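Local coordinates for protein ATP-dependent DNA helicase (Mycobacterium smegmatis, PDB 5V9X) that unwinds RNA:DNA hybrids as a 3'-to-5' helicase, coupling ATP hydrolysis to movement along a single-stranded DNA tracking strand, at residues R38-F41 against T42-F45; A47-P50 against A51-D54; V413-A416 against G417-V420; V443-Q447 against T448-E452. All blocks are in the same frame, centred on the assembly; numbering follows the deposited sequence.

Contact 1. Residues R38-F41 against T42-F45. With ANP (phosphoaminophosphonic acid-adenylate ester), chain C.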
loop_
_atom_site.group_PDB
_atom_site.type_symbol
_atom_site.label_atom_id
_atom_site.label_comp_id
_atom_site.label_asym_id
_atom_site.label_seq_id
_atom_site.Cartn_x
_atom_site.Cartn_y
_atom_site.Cartn_z
ATOM N N ARG A 38 -34.450 -5.143 14.329
ATOM C CA ARG A 38 -35.111 -3.990 13.732
ATOM C C ARG A 38 -35.368 -2.908 14.772
ATOM O O ARG A 38 -35.122 -1.723 14.520
ATOM C CB ARG A 38 -36.421 -4.421 13.068
ATOM C CG ARG A 38 -37.111 -3.318 12.283
ATOM C CD ARG A 38 -38.539 -3.693 11.902
ATOM N NE ARG A 38 -38.616 -4.966 11.188
ATOM C CZ ARG A 38 -39.201 -6.059 11.669
ATOM N NH1 ARG A 38 -39.772 -6.036 12.865
ATOM N NH2 ARG A 38 -39.227 -7.174 10.951
ATOM N N GLU A 39 -35.852 -3.299 15.957
ATOM C CA GLU A 39 -36.150 -2.309 16.985
ATOM C C GLU A 39 -34.883 -1.636 17.492
ATOM O O GLU A 39 -34.887 -0.432 17.768
ATOM C CB GLU A 39 -36.915 -2.944 18.148
ATOM C CG GLU A 39 -37.257 -1.943 19.254
ATOM C CD GLU A 39 -38.351 -2.426 20.184
ATOM O OE1 GLU A 39 -38.036 -3.150 21.152
ATOM O OE2 GLU A 39 -39.529 -2.081 19.945
ATOM N N TRP A 40 -33.788 -2.389 17.621
ATOM C CA TRP A 40 -32.551 -1.777 18.094
ATOM C C TRP A 40 -32.036 -0.741 17.105
ATOM O O TRP A 40 -31.758 0.405 17.482
ATOM C CB TRP A 40 -31.469 -2.824 18.346
ATOM C CG TRP A 40 -30.144 -2.140 18.457
ATOM C CD1 TRP A 40 -29.684 -1.426 19.522
ATOM C CD2 TRP A 40 -29.137 -2.040 17.441
ATOM N NE1 TRP A 40 -28.440 -0.912 19.247
ATOM C CE2 TRP A 40 -28.083 -1.273 17.974
ATOM C CE3 TRP A 40 -29.020 -2.535 16.138
ATOM C CZ2 TRP A 40 -26.928 -0.986 17.250
ATOM C CZ3 TRP A 40 -27.871 -2.252 15.421
ATOM C CH2 TRP A 40 -26.839 -1.488 15.979
ATOM N N PHE A 41 -31.884 -1.132 15.836
ATOM C CA PHE A 41 -31.331 -0.217 14.842
ATOM C C PHE A 41 -32.164 1.052 14.729
ATOM O O PHE A 41 -31.619 2.130 14.465
ATOM C CB PHE A 41 -31.226 -0.914 13.482
ATOM C CG PHE A 41 -30.414 -0.151 12.470
ATOM C CD1 PHE A 41 -30.997 0.835 11.688
ATOM C CD2 PHE A 41 -29.066 -0.419 12.302
ATOM C CE1 PHE A 41 -30.251 1.539 10.765
ATOM C CE2 PHE A 41 -28.314 0.282 11.374
ATOM C CZ PHE A 41 -28.909 1.262 10.605
ATOM N N THR A 42 -33.478 0.949 14.938
ATOM C CA THR A 42 -34.328 2.133 14.892
ATOM C C THR A 42 -34.048 3.061 16.070
ATOM O O THR A 42 -34.047 4.287 15.916
ATOM C CB THR A 42 -35.800 1.718 14.862
ATOM O OG1 THR A 42 -36.075 1.034 13.634
ATOM C CG2 THR A 42 -36.709 2.931 14.964
ATOM N N THR A 43 -33.797 2.497 17.253
ATOM C CA THR A 43 -33.492 3.316 18.418
ATOM C C THR A 43 -32.055 3.822 18.428
ATOM O O THR A 43 -31.722 4.671 19.262
ATOM C CB THR A 43 -33.761 2.535 19.710
ATOM O OG1 THR A 43 -32.875 1.412 19.789
ATOM C CG2 THR A 43 -35.199 2.045 19.751
ATOM N N ALA A 44 -31.206 3.333 17.524
ATOM C CA ALA A 44 -29.798 3.706 17.488
ATOM C C ALA A 44 -29.475 4.735 16.413
ATOM O O ALA A 44 -28.626 5.604 16.632
ATOM C CB ALA A 44 -28.929 2.464 17.272
ATOM N N PHE A 45 -30.124 4.657 15.253
ATOM C CA PHE A 45 -29.836 5.547 14.140
ATOM C C PHE A 45 -31.135 6.086 13.561
ATOM O O PHE A 45 -32.179 5.432 13.619
ATOM C CB PHE A 45 -29.032 4.832 13.046
ATOM C CG PHE A 45 -27.842 4.083 13.569
ATOM C CD1 PHE A 45 -26.677 4.754 13.898
ATOM C CD2 PHE A 45 -27.891 2.711 13.740
ATOM C CE1 PHE A 45 -25.577 4.069 14.382
ATOM C CE2 PHE A 45 -26.795 2.020 14.225
ATOM C CZ PHE A 45 -25.637 2.701 14.546
HETATM P PG ANP C . -14.685 3.608 6.690
HETATM O O1G ANP C . -13.609 4.596 7.010
HETATM O O2G ANP C . -14.228 2.165 7.128
HETATM O O3G ANP C . -14.977 3.620 5.133
HETATM P PB ANP C . -17.305 2.938 7.275
HETATM O O1B ANP C . -16.816 1.490 7.565
HETATM O O2B ANP C . -17.783 3.040 5.868
HETATM N N3B ANP C . -16.075 4.038 7.543
HETATM P PA ANP C . -18.405 2.860 9.756
HETATM O O1A ANP C . -17.044 2.964 10.339
HETATM O O2A ANP C . -18.991 1.450 9.804
HETATM O O3A ANP C . -18.476 3.289 8.231
HETATM O "O5'" ANP C . -19.376 3.882 10.475
HETATM C "C5'" ANP C . -19.155 5.323 10.633
HETATM C "C4'" ANP C . -19.754 5.770 11.944
HETATM O "O4'" ANP C . -21.188 5.953 11.811
HETATM C "C3'" ANP C . -19.593 4.752 13.065
HETATM O "O3'" ANP C . -19.621 5.425 14.314
HETATM C "C2'" ANP C . -20.853 3.899 12.914
HETATM O "O2'" ANP C . -21.068 2.989 14.004
HETATM C "C1'" ANP C . -21.879 4.991 12.596
HETATM N N9 ANP C . -23.060 4.565 11.838
HETATM C C8 ANP C . -23.281 3.373 11.197
HETATM N N7 ANP C . -24.439 3.303 10.583
HETATM C C5 ANP C . -25.026 4.529 10.849
HETATM C C6 ANP C . -26.265 5.087 10.482
HETATM N N6 ANP C . -27.172 4.451 9.737
HETATM N N1 ANP C . -26.544 6.339 10.915
HETATM C C2 ANP C . -25.638 6.980 11.659
HETATM N N3 ANP C . -24.439 6.554 12.068
HETATM C C4 ANP C . -24.190 5.317 11.623
#
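Trp40, Phe41 and Phe45 bring three aromatic rings together at the C-terminal end of helix 35-44. Phe45 directs its edge at the face of the six-membered ring of Trp40 in an offset edge-to-face pair, the planes 85° apart. Its partnership with Phe41 is oblique, the planes inclined at 48°: Phe45 CD2 lies over one face of the Phe41 ring, 3.4 Å from Phe41 CE2. With CG anti to the carbonyl carbon (chi1 -49°), Phe45 turns its ring back against the helix it has just left.

A further apolar contact comes from the Ala44 methyl, whose CB sits off-centre over the five-membered ring of Trp40 in a CH-pi contact, 3.9 Å from Trp40 CE2.

Backbone bonds hold this turn, notably Phe45 N to Phe41 O at 3.0 Å. Both threonine hydroxyls add to them: Thr42 OG1 donates to Arg38 O (3.0 Å) from the opposite face of that carbonyl to Thr42 N, and Thr43 OG1 donates to Trp40 O at 2.8 Å. Arg126 is a second partner of Thr43 OG1.

The ligand completes the cluster. Phe45 lays one face over the adenine, with ANP C2 3.3 Å from Phe45 CD1, while Leu77 and Leu81 of helix 75-88 pack against Phe41. Phe45 over the adenine recalls the aromatic residue that stacks on the base upstream of the Q motif in DEAD-box helicases.

Contact 2. Residues A47-P50 against A51-D54. With ANP (phosphoaminophosphonic acid-adenylate ester), chain C.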
loop_
_atom_site.group_PDB
_atom_site.type_symbol
_atom_site.label_atom_id
_atom_site.label_comp_id
_atom_site.label_asym_id
_atom_site.label_seq_id
_atom_site.Cartn_x
_atom_site.Cartn_y
_atom_site.Cartn_z
ATOM N N ALA A 47 -31.957 6.597 10.388
ATOM C CA ALA A 47 -32.379 5.747 9.285
ATOM C C ALA A 47 -31.147 5.079 8.697
ATOM O O ALA A 47 -30.049 5.641 8.773
ATOM C CB ALA A 47 -33.112 6.555 8.205
ATOM N N PRO A 48 -31.290 3.885 8.122
ATOM C CA PRO A 48 -30.166 3.280 7.401
ATOM C C PRO A 48 -29.674 4.192 6.289
ATOM O O PRO A 48 -30.419 5.019 5.757
ATOM C CB PRO A 48 -30.763 1.985 6.835
ATOM C CG PRO A 48 -31.912 1.672 7.728
ATOM C CD PRO A 48 -32.461 2.992 8.182
ATOM N N THR A 49 -28.402 4.046 5.948
ATOM C CA THR A 49 -27.879 4.746 4.786
ATOM C C THR A 49 -28.143 3.931 3.528
ATOM O O THR A 49 -28.367 2.719 3.598
ATOM C CB THR A 49 -26.379 4.995 4.946
ATOM O OG1 THR A 49 -25.679 3.743 4.971
ATOM C CG2 THR A 49 -26.098 5.760 6.231
ATOM N N PRO A 50 -28.153 4.578 2.356
ATOM C CA PRO A 50 -28.332 3.820 1.105
ATOM C C PRO A 50 -27.420 2.610 0.980
ATOM O O PRO A 50 -27.885 1.528 0.599
ATOM C CB PRO A 50 -28.039 4.875 0.033
ATOM C CG PRO A 50 -28.482 6.148 0.650
ATOM C CD PRO A 50 -28.168 6.034 2.121
ATOM N N ALA A 51 -26.132 2.760 1.303
ATOM C CA ALA A 51 -25.212 1.632 1.206
ATOM C C ALA A 51 -25.630 0.483 2.113
ATOM O O ALA A 51 -25.424 -0.684 1.766
ATOM C CB ALA A 51 -23.789 2.083 1.537
ATOM N N GLN A 52 -26.221 0.786 3.269
ATOM C CA GLN A 52 -26.708 -0.273 4.148
ATOM C C GLN A 52 -27.934 -0.960 3.558
ATOM O O GLN A 52 -28.010 -2.195 3.524
ATOM C CB GLN A 52 -27.026 0.296 5.531
ATOM C CG GLN A 52 -25.799 0.593 6.370
ATOM C CD GLN A 52 -26.125 1.392 7.614
ATOM O OE1 GLN A 52 -27.109 2.131 7.648
ATOM N NE2 GLN A 52 -25.303 1.246 8.645
ATOM N N ALA A 53 -28.907 -0.175 3.087
ATOM C CA ALA A 53 -30.138 -0.748 2.551
ATOM C C ALA A 53 -29.849 -1.661 1.365
ATOM O O ALA A 53 -30.375 -2.777 1.282
ATOM C CB ALA A 53 -31.103 0.368 2.153
ATOM N N ASP A 54 -29.003 -1.202 0.439
ATOM C CA ASP A 54 -28.641 -2.026 -0.710
ATOM C C ASP A 54 -27.859 -3.261 -0.276
ATOM O O ASP A 54 -28.130 -4.375 -0.738
ATOM C CB ASP A 54 -27.825 -1.206 -1.709
ATOM C CG ASP A 54 -28.541 0.048 -2.166
ATOM O OD1 ASP A 54 -29.738 0.205 -1.848
ATOM O OD2 ASP A 54 -27.898 0.879 -2.840
HETATM P PG ANP C . -14.685 3.608 6.690
HETATM O O1G ANP C . -13.609 4.596 7.010
HETATM O O2G ANP C . -14.228 2.165 7.128
HETATM O O3G ANP C . -14.977 3.620 5.133
HETATM P PB ANP C . -17.305 2.938 7.275
HETATM O O1B ANP C . -16.816 1.490 7.565
HETATM O O2B ANP C . -17.783 3.040 5.868
HETATM N N3B ANP C . -16.075 4.038 7.543
HETATM P PA ANP C . -18.405 2.860 9.756
HETATM O O1A ANP C . -17.044 2.964 10.339
HETATM O O2A ANP C . -18.991 1.450 9.804
HETATM O O3A ANP C . -18.476 3.289 8.231
HETATM O "O5'" ANP C . -19.376 3.882 10.475
HETATM C "C5'" ANP C . -19.155 5.323 10.633
HETATM C "C4'" ANP C . -19.754 5.770 11.944
HETATM O "O4'" ANP C . -21.188 5.953 11.811
HETATM C "C3'" ANP C . -19.593 4.752 13.065
HETATM O "O3'" ANP C . -19.621 5.425 14.314
HETATM C "C2'" ANP C . -20.853 3.899 12.914
HETATM O "O2'" ANP C . -21.068 2.989 14.004
HETATM C "C1'" ANP C . -21.879 4.991 12.596
HETATM N N9 ANP C . -23.060 4.565 11.838
HETATM C C8 ANP C . -23.281 3.373 11.197
HETATM N N7 ANP C . -24.439 3.303 10.583
HETATM C C5 ANP C . -25.026 4.529 10.849
HETATM C C6 ANP C . -26.265 5.087 10.482
HETATM N N6 ANP C . -27.172 4.451 9.737
HETATM N N1 ANP C . -26.544 6.339 10.915
HETATM C C2 ANP C . -25.638 6.980 11.659
HETATM N N3 ANP C . -24.439 6.554 12.068
HETATM C C4 ANP C . -24.190 5.317 11.623
#
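Gln52 OE1 accepts the backbone N-H of Thr49 at 2.9 Å, nearly straight (165°), and the same oxygen also accepts an N-H of ANP N6 at 3.1 Å. The amide's other arm, Gln52 NE2, donates to ANP N7 at 3.0 Å, so the carboxamide reads the adenine through acceptor and donor together. The other hydrogen of ANP N6, on the N1 side, goes to Ala47 O, 3.3 Å away.

The next shell fixes that amide. Because the Gln52 chain is extended beyond CG (chi2 169°), its end reaches back past Thr49 to the base. Gln52 NE2 also donates to Gly74 O, which, with the adenine's donor and acceptor, fits the amide's orientation. Thr49 OG1 answers with a weak bond from Gln52 N (3.5 Å), closing a capping box at the helix start; its stronger partner is Ser73 O. The first turn is regular, with Ala53 N on Thr49 O and Asp54 N on Pro50 O, each at 3.0 Å.

This Pro-Thr-Pro-Ala-Gln run matches the Q motif of DEAD-box relatives. It opens helix 50-60, whose Gln52 touches Phe41 of helix 35-44 and Leu77 and Ala78 of helix 75-88, while Ala51 touches Ala69, just beyond strand 64-68.

Contact 3. Residues V413-A416 against G417-V420. With ANP (phosphoaminophosphonic acid-adenylate ester), chain C.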
loop_
_atom_site.group_PDB
_atom_site.type_symbol
_atom_site.label_atom_id
_atom_site.label_comp_id
_atom_site.label_asym_id
_atom_site.label_seq_id
_atom_site.Cartn_x
_atom_site.Cartn_y
_atom_site.Cartn_z
ATOM N N VAL A 413 -7.602 11.097 5.528
ATOM C CA VAL A 413 -8.446 12.227 5.913
ATOM C C VAL A 413 -9.815 11.744 6.373
ATOM O O VAL A 413 -10.463 12.389 7.207
ATOM C CB VAL A 413 -8.554 13.230 4.746
ATOM C CG1 VAL A 413 -9.545 14.344 5.069
ATOM C CG2 VAL A 413 -7.184 13.818 4.425
ATOM N N GLY A 414 -10.263 10.592 5.870
ATOM C CA GLY A 414 -11.541 10.036 6.282
ATOM C C GLY A 414 -11.644 9.734 7.763
ATOM O O GLY A 414 -12.760 9.638 8.286
ATOM N N ARG A 415 -10.510 9.580 8.455
ATOM C CA ARG A 415 -10.548 9.331 9.894
ATOM C C ARG A 415 -11.208 10.481 10.643
ATOM O O ARG A 415 -11.826 10.266 11.692
ATOM C CB ARG A 415 -9.137 9.102 10.444
ATOM C CG ARG A 415 -8.352 7.958 9.806
ATOM C CD ARG A 415 -9.203 6.721 9.617
ATOM N NE ARG A 415 -9.768 6.661 8.274
ATOM C CZ ARG A 415 -10.850 5.965 7.950
ATOM N NH1 ARG A 415 -11.496 5.273 8.877
ATOM N NH2 ARG A 415 -11.290 5.968 6.700
ATOM N N ALA A 416 -11.086 11.700 10.128
ATOM C CA ALA A 416 -11.733 12.850 10.740
ATOM C C ALA A 416 -13.202 12.919 10.336
ATOM O O ALA A 416 -13.586 12.507 9.238
ATOM C CB ALA A 416 -11.017 14.143 10.343
ATOM N N GLY A 417 -14.021 13.448 11.241
ATOM C CA GLY A 417 -15.452 13.553 10.999
ATOM C C GLY A 417 -16.110 12.231 10.669
ATOM O O GLY A 417 -16.973 12.169 9.783
ATOM N N HIS A 418 -15.729 11.167 11.375
ATOM C CA HIS A 418 -16.110 9.806 10.995
ATOM C C HIS A 418 -17.536 9.481 11.452
ATOM O O HIS A 418 -17.789 8.537 12.199
ATOM C CB HIS A 418 -15.103 8.814 11.559
ATOM C CG HIS A 418 -15.006 7.547 10.771
ATOM N ND1 HIS A 418 -15.611 6.374 11.167
ATOM C CD2 HIS A 418 -14.380 7.273 9.602
ATOM C CE1 HIS A 418 -15.358 5.431 10.279
ATOM N NE2 HIS A 418 -14.613 5.950 9.319
ATOM N N GLN A 419 -18.476 10.293 10.975
ATOM C CA GLN A 419 -19.895 10.088 11.227
ATOM C C GLN A 419 -20.654 10.349 9.935
ATOM O O GLN A 419 -20.165 11.032 9.032
ATOM C CB GLN A 419 -20.427 10.999 12.348
ATOM C CG GLN A 419 -19.699 10.866 13.678
ATOM C CD GLN A 419 -18.498 11.786 13.781
ATOM O OE1 GLN A 419 -18.581 12.972 13.459
ATOM N NE2 GLN A 419 -17.370 11.242 14.226
ATOM N N VAL A 420 -21.863 9.794 9.856
ATOM C CA VAL A 420 -22.664 9.901 8.640
ATOM C C VAL A 420 -23.045 11.360 8.419
ATOM O O VAL A 420 -23.664 11.993 9.282
ATOM C CB VAL A 420 -23.908 9.007 8.720
ATOM C CG1 VAL A 420 -24.777 9.191 7.488
ATOM C CG2 VAL A 420 -23.500 7.549 8.871
HETATM P PG ANP C . -14.685 3.608 6.690
HETATM O O1G ANP C . -13.609 4.596 7.010
HETATM O O2G ANP C . -14.228 2.165 7.128
HETATM O O3G ANP C . -14.977 3.620 5.133
HETATM P PB ANP C . -17.305 2.938 7.275
HETATM O O1B ANP C . -16.816 1.490 7.565
HETATM O O2B ANP C . -17.783 3.040 5.868
HETATM N N3B ANP C . -16.075 4.038 7.543
HETATM P PA ANP C . -18.405 2.860 9.756
HETATM O O1A ANP C . -17.044 2.964 10.339
HETATM O O2A ANP C . -18.991 1.450 9.804
HETATM O O3A ANP C . -18.476 3.289 8.231
HETATM O "O5'" ANP C . -19.376 3.882 10.475
HETATM C "C5'" ANP C . -19.155 5.323 10.633
HETATM C "C4'" ANP C . -19.754 5.770 11.944
HETATM O "O4'" ANP C . -21.188 5.953 11.811
HETATM C "C3'" ANP C . -19.593 4.752 13.065
HETATM O "O3'" ANP C . -19.621 5.425 14.314
HETATM C "C2'" ANP C . -20.853 3.899 12.914
HETATM O "O2'" ANP C . -21.068 2.989 14.004
HETATM C "C1'" ANP C . -21.879 4.991 12.596
HETATM N N9 ANP C . -23.060 4.565 11.838
HETATM C C8 ANP C . -23.281 3.373 11.197
HETATM N N7 ANP C . -24.439 3.303 10.583
HETATM C C5 ANP C . -25.026 4.529 10.849
HETATM C C6 ANP C . -26.265 5.087 10.482
HETATM N N6 ANP C . -27.172 4.451 9.737
HETATM N N1 ANP C . -26.544 6.339 10.915
HETATM C C2 ANP C . -25.638 6.980 11.659
HETATM N N3 ANP C . -24.439 6.554 12.068
HETATM C C4 ANP C . -24.190 5.317 11.623
#
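His418 and Arg415 lie side by side and point the same way, their ring and guanidinium planes 55° apart, and both reach one oxygen of the nucleotide. His418 NE2 donates to ANP O1G in the plane of the ring, 2.9 Å away and almost straight (178°). Arg415 holds the same gamma-phosphate oxygen at the edge of its guanidinium, through NH1 at 2.9 Å and NH2 at 2.7 Å; three N-H groups thus converge on O1G. Bends at chi2 and chi3 fold the arginine chain round to the phosphate, and Gln411 O receives its NE.

On the imidazole's other nitrogen, ND1 bonds to Asp390 OD1, which fixes the rotation of the ring. Its CD2 carbon approaches Gly414 O in plane at 3.2 Å.

Ala416 and Gly417 form the backbone bend that carries His418 forward. Gly417 takes a positive phi (56°), and His418 centres an inverse gamma turn closed by Gln419 N on Gly417 O.

Sequence and geometry fit helicase motif VI of the second RecA-like domain, with His418 standing where many relatives carry the second arginine; the pair probably acts on the gamma phosphate in the manner of arginine fingers.

Contact 4. Residues V443-Q447 against T448-E452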
loop_
_atom_site.group_PDB
_atom_site.type_symbol
_atom_site.label_atom_id
_atom_site.label_comp_id
_atom_site.label_asym_id
_atom_site.label_seq_id
_atom_site.Cartn_x
_atom_site.Cartn_y
_atom_site.Cartn_z
ATOM N N VAL A 443 -4.692 16.857 -3.468
ATOM C CA VAL A 443 -5.937 17.501 -3.054
ATOM C C VAL A 443 -6.897 17.607 -4.231
ATOM O O VAL A 443 -8.106 17.382 -4.091
ATOM C CB VAL A 443 -5.643 18.882 -2.438
ATOM C CG1 VAL A 443 -6.922 19.699 -2.303
ATOM C CG2 VAL A 443 -4.969 18.726 -1.086
ATOM N N GLN A 444 -6.369 17.937 -5.412
ATOM C CA GLN A 444 -7.204 18.056 -6.602
ATOM C C GLN A 444 -7.898 16.736 -6.923
ATOM O O GLN A 444 -9.117 16.695 -7.123
ATOM C CB GLN A 444 -6.348 18.522 -7.778
ATOM C CG GLN A 444 -7.075 18.591 -9.103
ATOM C CD GLN A 444 -6.148 18.962 -10.241
ATOM O OE1 GLN A 444 -5.887 20.141 -10.488
ATOM N NE2 GLN A 444 -5.633 17.954 -10.938
ATOM N N ARG A 445 -7.134 15.642 -6.969
ATOM C CA ARG A 445 -7.714 14.343 -7.297
ATOM C C ARG A 445 -8.657 13.853 -6.203
ATOM O O ARG A 445 -9.641 13.166 -6.503
ATOM C CB ARG A 445 -6.606 13.319 -7.541
ATOM C CG ARG A 445 -5.568 13.741 -8.579
ATOM C CD ARG A 445 -5.943 13.297 -9.983
ATOM N NE ARG A 445 -5.609 11.895 -10.224
ATOM C CZ ARG A 445 -5.861 11.251 -11.358
ATOM N NH1 ARG A 445 -6.458 11.881 -12.361
ATOM N NH2 ARG A 445 -5.522 9.977 -11.490
ATOM N N MET A 446 -8.375 14.186 -4.939
ATOM C CA MET A 446 -9.248 13.765 -3.845
ATOM C C MET A 446 -10.625 14.404 -3.956
ATOM O O MET A 446 -11.643 13.752 -3.689
ATOM C CB MET A 446 -8.619 14.118 -2.498
ATOM C CG MET A 446 -7.409 13.299 -2.115
ATOM S SD MET A 446 -6.522 14.055 -0.735
ATOM C CE MET A 446 -7.723 13.866 0.581
ATOM N N GLN A 447 -10.677 15.682 -4.333
ATOM C CA GLN A 447 -11.957 16.370 -4.447
ATOM C C GLN A 447 -12.801 15.806 -5.584
ATOM O O GLN A 447 -14.034 15.807 -5.495
ATOM C CB GLN A 447 -11.726 17.869 -4.636
ATOM C CG GLN A 447 -11.050 18.541 -3.448
ATOM C CD GLN A 447 -10.677 19.987 -3.719
ATOM O OE1 GLN A 447 -10.649 20.430 -4.867
ATOM N NE2 GLN A 447 -10.388 20.731 -2.655
ATOM N N THR A 448 -12.167 15.318 -6.651
ATOM C CA THR A 448 -12.875 14.704 -7.767
ATOM C C THR A 448 -12.904 13.181 -7.691
ATOM O O THR A 448 -13.527 12.544 -8.545
ATOM C CB THR A 448 -12.247 15.137 -9.097
ATOM O OG1 THR A 448 -10.893 14.674 -9.164
ATOM C CG2 THR A 448 -12.265 16.652 -9.230
ATOM N N GLY A 449 -12.253 12.584 -6.697
ATOM C CA GLY A 449 -12.286 11.142 -6.545
ATOM C C GLY A 449 -11.527 10.371 -7.602
ATOM O O GLY A 449 -11.886 9.230 -7.903
ATOM N N ASP A 450 -10.479 10.966 -8.174
ATOM C CA ASP A 450 -9.693 10.323 -9.227
ATOM C C ASP A 450 -8.594 9.487 -8.578
ATOM O O ASP A 450 -7.452 9.920 -8.412
ATOM C CB ASP A 450 -9.116 11.366 -10.177
ATOM C CG ASP A 450 -10.139 11.885 -11.169
ATOM O OD1 ASP A 450 -10.762 11.061 -11.870
ATOM O OD2 ASP A 450 -10.333 13.117 -11.237
ATOM N N ILE A 451 -8.954 8.256 -8.212
ATOM C CA ILE A 451 -8.004 7.336 -7.595
ATOM C C ILE A 451 -7.383 6.445 -8.662
ATOM O O ILE A 451 -7.747 6.514 -9.841
ATOM C CB ILE A 451 -8.670 6.496 -6.490
ATOM C CG1 ILE A 451 -9.833 5.681 -7.056
ATOM C CG2 ILE A 451 -9.140 7.390 -5.350
ATOM C CD1 ILE A 451 -10.485 4.776 -6.034
ATOM N N GLU A 452 -6.446 5.599 -8.249
ATOM C CA GLU A 452 -5.691 4.773 -9.176
ATOM C C GLU A 452 -6.481 3.529 -9.563
ATOM O O GLU A 452 -7.297 3.019 -8.790
ATOM C CB GLU A 452 -4.354 4.361 -8.557
ATOM C CG GLU A 452 -3.686 5.444 -7.716
ATOM C CD GLU A 452 -4.226 5.511 -6.294
ATOM O OE1 GLU A 452 -4.448 4.441 -5.687
ATOM O OE2 GLU A 452 -4.437 6.635 -5.789
#
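Arg445 and Asp450 make the closer half of this contact, meeting across the end of helix 433-448. Asp450 CB rests over one face of the guanidinium, offset toward its rim and 3.5 Å from Arg445 CZ. Two successive turns of the Arg445 chain (chi2 -90°, chi3 -81°) lay the guanidinium against Asp450. The opposite charges are only neighbours: Asp450 OD2 stands 4.2 Å from Arg445 NH1, well out of the guanidinium plane. The backbones are joined as well, Asp450 N donating to Arg445 O at 2.9 Å. Leu629 and Ala632 of helix 627-640 also pack on Arg445, and Met446 turns inward to Leu410 and Val413.

The other half is looser and more open to solvent. Here Gln447, Thr448 and Gly449 are exposed, and the backbone bonds are weak: Thr448 N to Gln444 O (3.4 Å) and Gly449 N to Met446 O (3.3 Å). Thr448 OG1 ties this side to the other, donating to Asp450 OD2 at 2.7 Å from above the carboxylate plane.

The bond from Asp450 N to Arg445 O and the weaker one from Gly449 N to Met446 O are the pair that defines a Schellman motif, with Gly449 (phi 70°) as its C-prime residue, which stops the helix.

How the contacts relate
Along the chain the four contacts follow in series, and the first three meet at the nucleotide. Contacts 1 and 2, on the successive helices 35-44 and 50-60, have centres 13 Å apart and together line the adenine end of the pocket, next to the first RecA-like sheet. Contact 3, between helix 406-413 and strand 424-429 of the second such domain, addresses the gamma phosphate. Its Val420 touches Thr49 of contact 2, consistent with the domains closing on the ligand. Contact 4 ends the next helix, 433-448, its centre 17 Å from that of contact 3 and 35 Å from that of contact 1; Met446 meets Val413, joining the helix that precedes the nucleotide loop to helix 433-448.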